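Local coordinates for protein endoglucanase A (Clostridium cellulolyticum, PDB 1EDG) that probably hydrolyses internal beta-1,4-glucosidic bonds of cellulose, at residues Y131-I145 and D191-F203. Residues are numbered along the deposited sequence; the frame is centred on the assembly and turned at random.
Sequences YFPSSQYMASSKKYI and DSINCINQLNQDF
The carboxylate of Asp191 faces Ser135 with both oxygens, each through its syn lone pair: OD1 takes the hydroxyl OG of Ser135 at 2.6 Å, and OD2 takes the backbone N of Ser135 in a nearly straight bond (N-H...O 166°). Gripped twice by one residue, the carboxylate is fixed in its rotation; the first torsion turns Asp191 CG away from its own backbone N, toward Ser135. The second carboxylate, that of Asp202, is met differently. NZ of Lys142 approaches OD2 of Asp202 at 2.8 Å on the syn side but 25° out of the carboxylate plane, with a weak bond to OD1, and the outer part of the lysine chain kinks to bring NZ over to this salt bridge. Tyr131 supplies the ring that meets Leu199, obliquely, CD2 to CD1. Next to Asp191 in the chain, Ser192 OG donates at 2.8 Å to the O of Pro133, the centre residue of an inverse gamma turn, and lies in the carbonyl plane.

Between the Asp191 and Asp202 pairs the packing is largely apolar. Leu199 is a knob in the hole formed by Met138, Ser141, Lys142 and Ile145, and the bent Met138 chain lays CE against Cys195 CB (3.5 Å). At the C-terminal end Ile145 CG2 meets Phe203 CB at 4.0 Å.

The axes of 138-145 and 191-203 approach to 9.7 Å and cross at -29°; they belong to helices 138-155 and 187-209, which follow strands 116-120 and 163-166 of the (beta/alpha)8 barrel. Phe203 also touches Leu219 of strand 219-222 and the ring of Trp149, while Tyr131 reaches the loop residues Val125 and Met168.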
loop_
_atom_site.group_PDB
_atom_site.type_symbol
_atom_site.label_atom_id
_atom_site.label_comp_id
_atom_site.label_asym_id
_atom_site.label_seq_id
_atom_site.Cartn_x
_atom_site.Cartn_y
_atom_site.Cartn_z
ATOM N N TYR A 131 -3.699 18.024 -1.954
ATOM C CA TYR A 131 -3.925 18.326 -0.541
ATOM C C TYR A 131 -2.578 18.453 0.168
ATOM O O TYR A 131 -1.547 18.050 -0.370
ATOM C CB TYR A 131 -4.799 17.240 0.125
ATOM C CG TYR A 131 -4.128 15.890 0.333
ATOM C CD1 TYR A 131 -4.130 14.923 -0.673
ATOM C CD2 TYR A 131 -3.473 15.592 1.524
ATOM C CE1 TYR A 131 -3.488 13.692 -0.495
ATOM C CE2 TYR A 131 -2.827 14.368 1.710
ATOM C CZ TYR A 131 -2.837 13.427 0.693
ATOM O OH TYR A 131 -2.176 12.232 0.868
ATOM N N PHE A 132 -2.576 19.072 1.343
ATOM C CA PHE A 132 -1.365 19.232 2.144
ATOM C C PHE A 132 -1.887 19.239 3.573
ATOM O O PHE A 132 -2.694 20.093 3.944
ATOM C CB PHE A 132 -0.634 20.540 1.819
ATOM C CG PHE A 132 0.768 20.592 2.358
ATOM C CD1 PHE A 132 1.826 20.044 1.636
ATOM C CD2 PHE A 132 1.032 21.158 3.602
ATOM C CE1 PHE A 132 3.129 20.056 2.150
ATOM C CE2 PHE A 132 2.334 21.173 4.122
ATOM C CZ PHE A 132 3.380 20.622 3.395
ATOM N N PRO A 133 -1.465 18.255 4.382
ATOM C CA PRO A 133 -1.883 18.098 5.779
ATOM C C PRO A 133 -1.366 19.092 6.822
ATOM O O PRO A 133 -0.556 18.734 7.677
ATOM C CB PRO A 133 -1.450 16.668 6.092
ATOM C CG PRO A 133 -0.171 16.559 5.345
ATOM C CD PRO A 133 -0.512 17.193 4.003
ATOM N N SER A 134 -1.830 20.334 6.736
ATOM C CA SER A 134 -1.474 21.370 7.705
ATOM C C SER A 134 -2.680 22.303 7.754
ATOM O O SER A 134 -3.429 22.409 6.777
ATOM C CB SER A 134 -0.188 22.116 7.320
ATOM O OG SER A 134 -0.396 23.047 6.273
ATOM N N SER A 135 -2.899 22.939 8.901
ATOM C CA SER A 135 -4.049 23.824 9.080
ATOM C C SER A 135 -4.232 24.924 8.040
ATOM O O SER A 135 -5.359 25.199 7.622
ATOM C CB SER A 135 -4.049 24.417 10.489
ATOM O OG SER A 135 -4.342 23.416 11.448
ATOM N N GLN A 136 -3.139 25.532 7.592
ATOM C CA GLN A 136 -3.255 26.598 6.601
ATOM C C GLN A 136 -3.866 26.103 5.293
ATOM O O GLN A 136 -4.517 26.866 4.572
ATOM C CB GLN A 136 -1.898 27.251 6.325
ATOM C CG GLN A 136 -2.006 28.482 5.424
ATOM C CD GLN A 136 -0.689 29.206 5.232
ATOM O OE1 GLN A 136 0.368 28.585 5.093
ATOM N NE2 GLN A 136 -0.745 30.531 5.216
ATOM N N TYR A 137 -3.707 24.812 5.016
ATOM C CA TYR A 137 -4.224 24.240 3.782
ATOM C C TYR A 137 -5.452 23.347 3.910
ATOM O O TYR A 137 -5.812 22.659 2.956
ATOM C CB TYR A 137 -3.101 23.501 3.056
ATOM C CG TYR A 137 -1.990 24.422 2.620
ATOM C CD1 TYR A 137 -2.096 25.161 1.441
ATOM C CD2 TYR A 137 -0.852 24.588 3.403
ATOM C CE1 TYR A 137 -1.099 26.045 1.055
ATOM C CE2 TYR A 137 0.153 25.471 3.029
ATOM C CZ TYR A 137 0.023 26.197 1.856
ATOM O OH TYR A 137 1.008 27.089 1.493
ATOM N N MET A 138 -6.149 23.416 5.043
ATOM C CA MET A 138 -7.327 22.577 5.245
ATOM C C MET A 138 -8.478 22.812 4.279
ATOM O O MET A 138 -9.144 21.862 3.871
ATOM C CB MET A 138 -7.829 22.665 6.690
ATOM C CG MET A 138 -7.180 21.658 7.638
ATOM S SD MET A 138 -7.432 19.909 7.158
ATOM C CE MET A 138 -5.872 19.587 6.322
ATOM N N ALA A 139 -8.703 24.067 3.897
ATOM C CA ALA A 139 -9.790 24.406 2.983
ATOM C C ALA A 139 -9.669 23.692 1.641
ATOM O O ALA A 139 -10.599 23.013 1.206
ATOM C CB ALA A 139 -9.849 25.912 2.767
ATOM N N SER A 140 -8.528 23.853 0.982
ATOM C CA SER A 140 -8.310 23.216 -0.308
ATOM C C SER A 140 -8.176 21.697 -0.173
ATOM O O SER A 140 -8.675 20.946 -1.019
ATOM C CB SER A 140 -7.075 23.808 -0.990
ATOM O OG SER A 140 -5.993 23.915 -0.082
ATOM N N SER A 141 -7.519 21.253 0.897
ATOM C CA SER A 141 -7.325 19.822 1.147
ATOM C C SER A 141 -8.657 19.097 1.265
ATOM O O SER A 141 -8.851 18.048 0.646
ATOM C CB SER A 141 -6.484 19.593 2.405
ATOM O OG SER A 141 -5.161 20.089 2.239
ATOM N N LYS A 142 -9.582 19.660 2.037
ATOM C CA LYS A 142 -10.902 19.061 2.201
ATOM C C LYS A 142 -11.630 19.017 0.872
ATOM O O LYS A 142 -12.278 18.021 0.546
ATOM C CB LYS A 142 -11.743 19.859 3.196
ATOM C CG LYS A 142 -11.373 19.648 4.647
ATOM C CD LYS A 142 -12.128 20.637 5.530
ATOM C CE LYS A 142 -12.483 20.024 6.865
ATOM N NZ LYS A 142 -13.597 19.043 6.708
ATOM N N LYS A 143 -11.534 20.098 0.100
ATOM C CA LYS A 143 -12.208 20.149 -1.193
ATOM C C LYS A 143 -11.651 19.085 -2.128
ATOM O O LYS A 143 -12.411 18.415 -2.833
ATOM C CB LYS A 143 -12.081 21.531 -1.833
ATOM C CG LYS A 143 -12.582 22.657 -0.954
ATOM C CD LYS A 143 -13.955 22.348 -0.360
ATOM C CE LYS A 143 -14.319 23.313 0.776
ATOM N NZ LYS A 143 -13.411 23.227 1.969
ATOM N N TYR A 144 -10.334 18.909 -2.111
ATOM C CA TYR A 144 -9.689 17.917 -2.967
ATOM C C TYR A 144 -10.147 16.493 -2.627
ATOM O O TYR A 144 -10.660 15.766 -3.487
ATOM C CB TYR A 144 -8.162 18.017 -2.857
ATOM C CG TYR A 144 -7.434 17.063 -3.787
ATOM C CD1 TYR A 144 -7.332 17.340 -5.151
ATOM C CD2 TYR A 144 -6.911 15.853 -3.318
ATOM C CE1 TYR A 144 -6.737 16.440 -6.031
ATOM C CE2 TYR A 144 -6.312 14.941 -4.192
ATOM C CZ TYR A 144 -6.233 15.244 -5.548
ATOM O OH TYR A 144 -5.669 14.355 -6.432
ATOM N N ILE A 145 -9.978 16.115 -1.363
ATOM C CA ILE A 145 -10.350 14.784 -0.886
ATOM C C ILE A 145 -11.829 14.455 -1.119
ATOM O O ILE A 145 -12.160 13.382 -1.628
ATOM C CB ILE A 145 -9.972 14.612 0.628
ATOM C CG1 ILE A 145 -8.450 14.545 0.800
ATOM C CG2 ILE A 145 -10.634 13.368 1.228
ATOM C CD1 ILE A 145 -7.777 13.321 0.159
ATOM N N ASP A 191 0.117 19.070 14.499
ATOM C CA ASP A 191 -0.931 19.749 13.746
ATOM C C ASP A 191 -1.272 18.880 12.526
ATOM O O ASP A 191 -2.445 18.650 12.221
ATOM C CB ASP A 191 -0.440 21.130 13.285
ATOM C CG ASP A 191 -1.399 21.799 12.313
ATOM O OD1 ASP A 191 -2.553 22.073 12.699
ATOM O OD2 ASP A 191 -1.000 22.050 11.157
ATOM N N SER A 192 -0.237 18.371 11.863
ATOM C CA SER A 192 -0.396 17.518 10.682
ATOM C C SER A 192 -1.203 16.251 11.010
ATOM O O SER A 192 -2.143 15.902 10.294
ATOM C CB SER A 192 0.982 17.156 10.116
ATOM O OG SER A 192 0.886 16.625 8.806
ATOM N N ILE A 193 -0.868 15.599 12.122
ATOM C CA ILE A 193 -1.559 14.389 12.565
ATOM C C ILE A 193 -3.049 14.659 12.761
ATOM O O ILE A 193 -3.899 13.853 12.368
ATOM C CB ILE A 193 -0.934 13.858 13.878
ATOM C CG1 ILE A 193 0.453 13.271 13.592
ATOM C CG2 ILE A 193 -1.852 12.830 14.550
ATOM C CD1 ILE A 193 1.228 12.860 14.836
ATOM N N ASN A 194 -3.369 15.803 13.359
ATOM C CA ASN A 194 -4.764 16.175 13.583
ATOM C C ASN A 194 -5.454 16.412 12.241
ATOM O O ASN A 194 -6.586 15.973 12.028
ATOM C CB ASN A 194 -4.858 17.415 14.479
ATOM C CG ASN A 194 -4.300 17.168 15.875
ATOM O OD1 ASN A 194 -4.333 16.041 16.386
ATOM N ND2 ASN A 194 -3.779 18.220 16.499
ATOM N N CYS A 195 -4.752 17.071 11.320
ATOM C CA CYS A 195 -5.292 17.334 9.991
ATOM C C CYS A 195 -5.549 16.017 9.252
ATOM O O CYS A 195 -6.541 15.885 8.535
ATOM C CB CYS A 195 -4.331 18.207 9.182
ATOM S SG CYS A 195 -4.311 19.958 9.665
ATOM N N ILE A 196 -4.649 15.051 9.428
ATOM C CA ILE A 196 -4.789 13.744 8.788
ATOM C C ILE A 196 -6.017 13.028 9.360
ATOM O O ILE A 196 -6.781 12.405 8.617
ATOM C CB ILE A 196 -3.496 12.905 8.946
ATOM C CG1 ILE A 196 -2.373 13.539 8.109
ATOM C CG2 ILE A 196 -3.741 11.445 8.543
ATOM C CD1 ILE A 196 -1.001 12.948 8.342
ATOM N N ASN A 197 -6.249 13.167 10.664
ATOM C CA ASN A 197 -7.423 12.559 11.292
ATOM C C ASN A 197 -8.687 13.139 10.644
ATOM O O ASN A 197 -9.630 12.405 10.325
ATOM C CB ASN A 197 -7.449 12.826 12.810
ATOM C CG ASN A 197 -6.441 11.982 13.580
ATOM O OD1 ASN A 197 -6.053 10.895 13.144
ATOM N ND2 ASN A 197 -6.027 12.472 14.744
ATOM N N GLN A 198 -8.685 14.454 10.416
ATOM C CA GLN A 198 -9.821 15.137 9.798
ATOM C C GLN A 198 -10.031 14.703 8.345
ATOM O O GLN A 198 -11.158 14.421 7.933
ATOM C CB GLN A 198 -9.642 16.660 9.880
ATOM C CG GLN A 198 -9.640 17.216 11.318
ATOM C CD GLN A 198 -9.349 18.718 11.389
ATOM O OE1 GLN A 198 -8.372 19.149 12.014
ATOM N NE2 GLN A 198 -10.199 19.518 10.751
ATOM N N LEU A 199 -8.949 14.625 7.577
ATOM C CA LEU A 199 -9.045 14.211 6.179
ATOM C C LEU A 199 -9.525 12.764 6.029
ATOM O O LEU A 199 -10.314 12.457 5.132
ATOM C CB LEU A 199 -7.721 14.457 5.452
ATOM C CG LEU A 199 -7.358 15.945 5.318
ATOM C CD1 LEU A 199 -5.952 16.093 4.751
ATOM C CD2 LEU A 199 -8.382 16.676 4.460
ATOM N N ASN A 200 -9.083 11.883 6.924
ATOM C CA ASN A 200 -9.529 10.488 6.897
ATOM C C ASN A 200 -11.038 10.460 7.149
ATOM O O ASN A 200 -11.783 9.719 6.500
ATOM C CB ASN A 200 -8.800 9.664 7.965
ATOM C CG ASN A 200 -7.496 9.079 7.464
ATOM O OD1 ASN A 200 -7.375 8.733 6.286
ATOM N ND2 ASN A 200 -6.524 8.938 8.356
ATOM N N GLN A 201 -11.490 11.298 8.080
ATOM C CA GLN A 201 -12.905 11.394 8.413
ATOM C C GLN A 201 -13.716 11.894 7.210
ATOM O O GLN A 201 -14.779 11.351 6.903
ATOM C CB GLN A 201 -13.106 12.317 9.621
ATOM C CG GLN A 201 -14.533 12.369 10.114
ATOM C CD GLN A 201 -15.016 11.035 10.654
ATOM O OE1 GLN A 201 -14.598 10.611 11.729
ATOM N NE2 GLN A 201 -15.893 10.374 9.917
ATOM N N ASP A 202 -13.210 12.914 6.519
ATOM C CA ASP A 202 -13.901 13.456 5.342
ATOM C C ASP A 202 -14.003 12.398 4.236
ATOM O O ASP A 202 -15.035 12.278 3.578
ATOM C CB ASP A 202 -13.177 14.700 4.811
ATOM C CG ASP A 202 -13.274 15.889 5.761
ATOM O OD1 ASP A 202 -14.323 16.054 6.421
ATOM O OD2 ASP A 202 -12.297 16.662 5.854
ATOM N N PHE A 203 -12.919 11.647 4.042
ATOM C CA PHE A 203 -12.851 10.572 3.049
ATOM C C PHE A 203 -13.958 9.548 3.324
ATOM O O PHE A 203 -14.739 9.206 2.429
ATOM C CB PHE A 203 -11.455 9.924 3.103
ATOM C CG PHE A 203 -11.402 8.498 2.614
ATOM C CD1 PHE A 203 -11.783 8.166 1.316
ATOM C CD2 PHE A 203 -10.950 7.489 3.458
ATOM C CE1 PHE A 203 -11.715 6.845 0.865
ATOM C CE2 PHE A 203 -10.875 6.166 3.022
ATOM C CZ PHE A 203 -11.259 5.841 1.720
#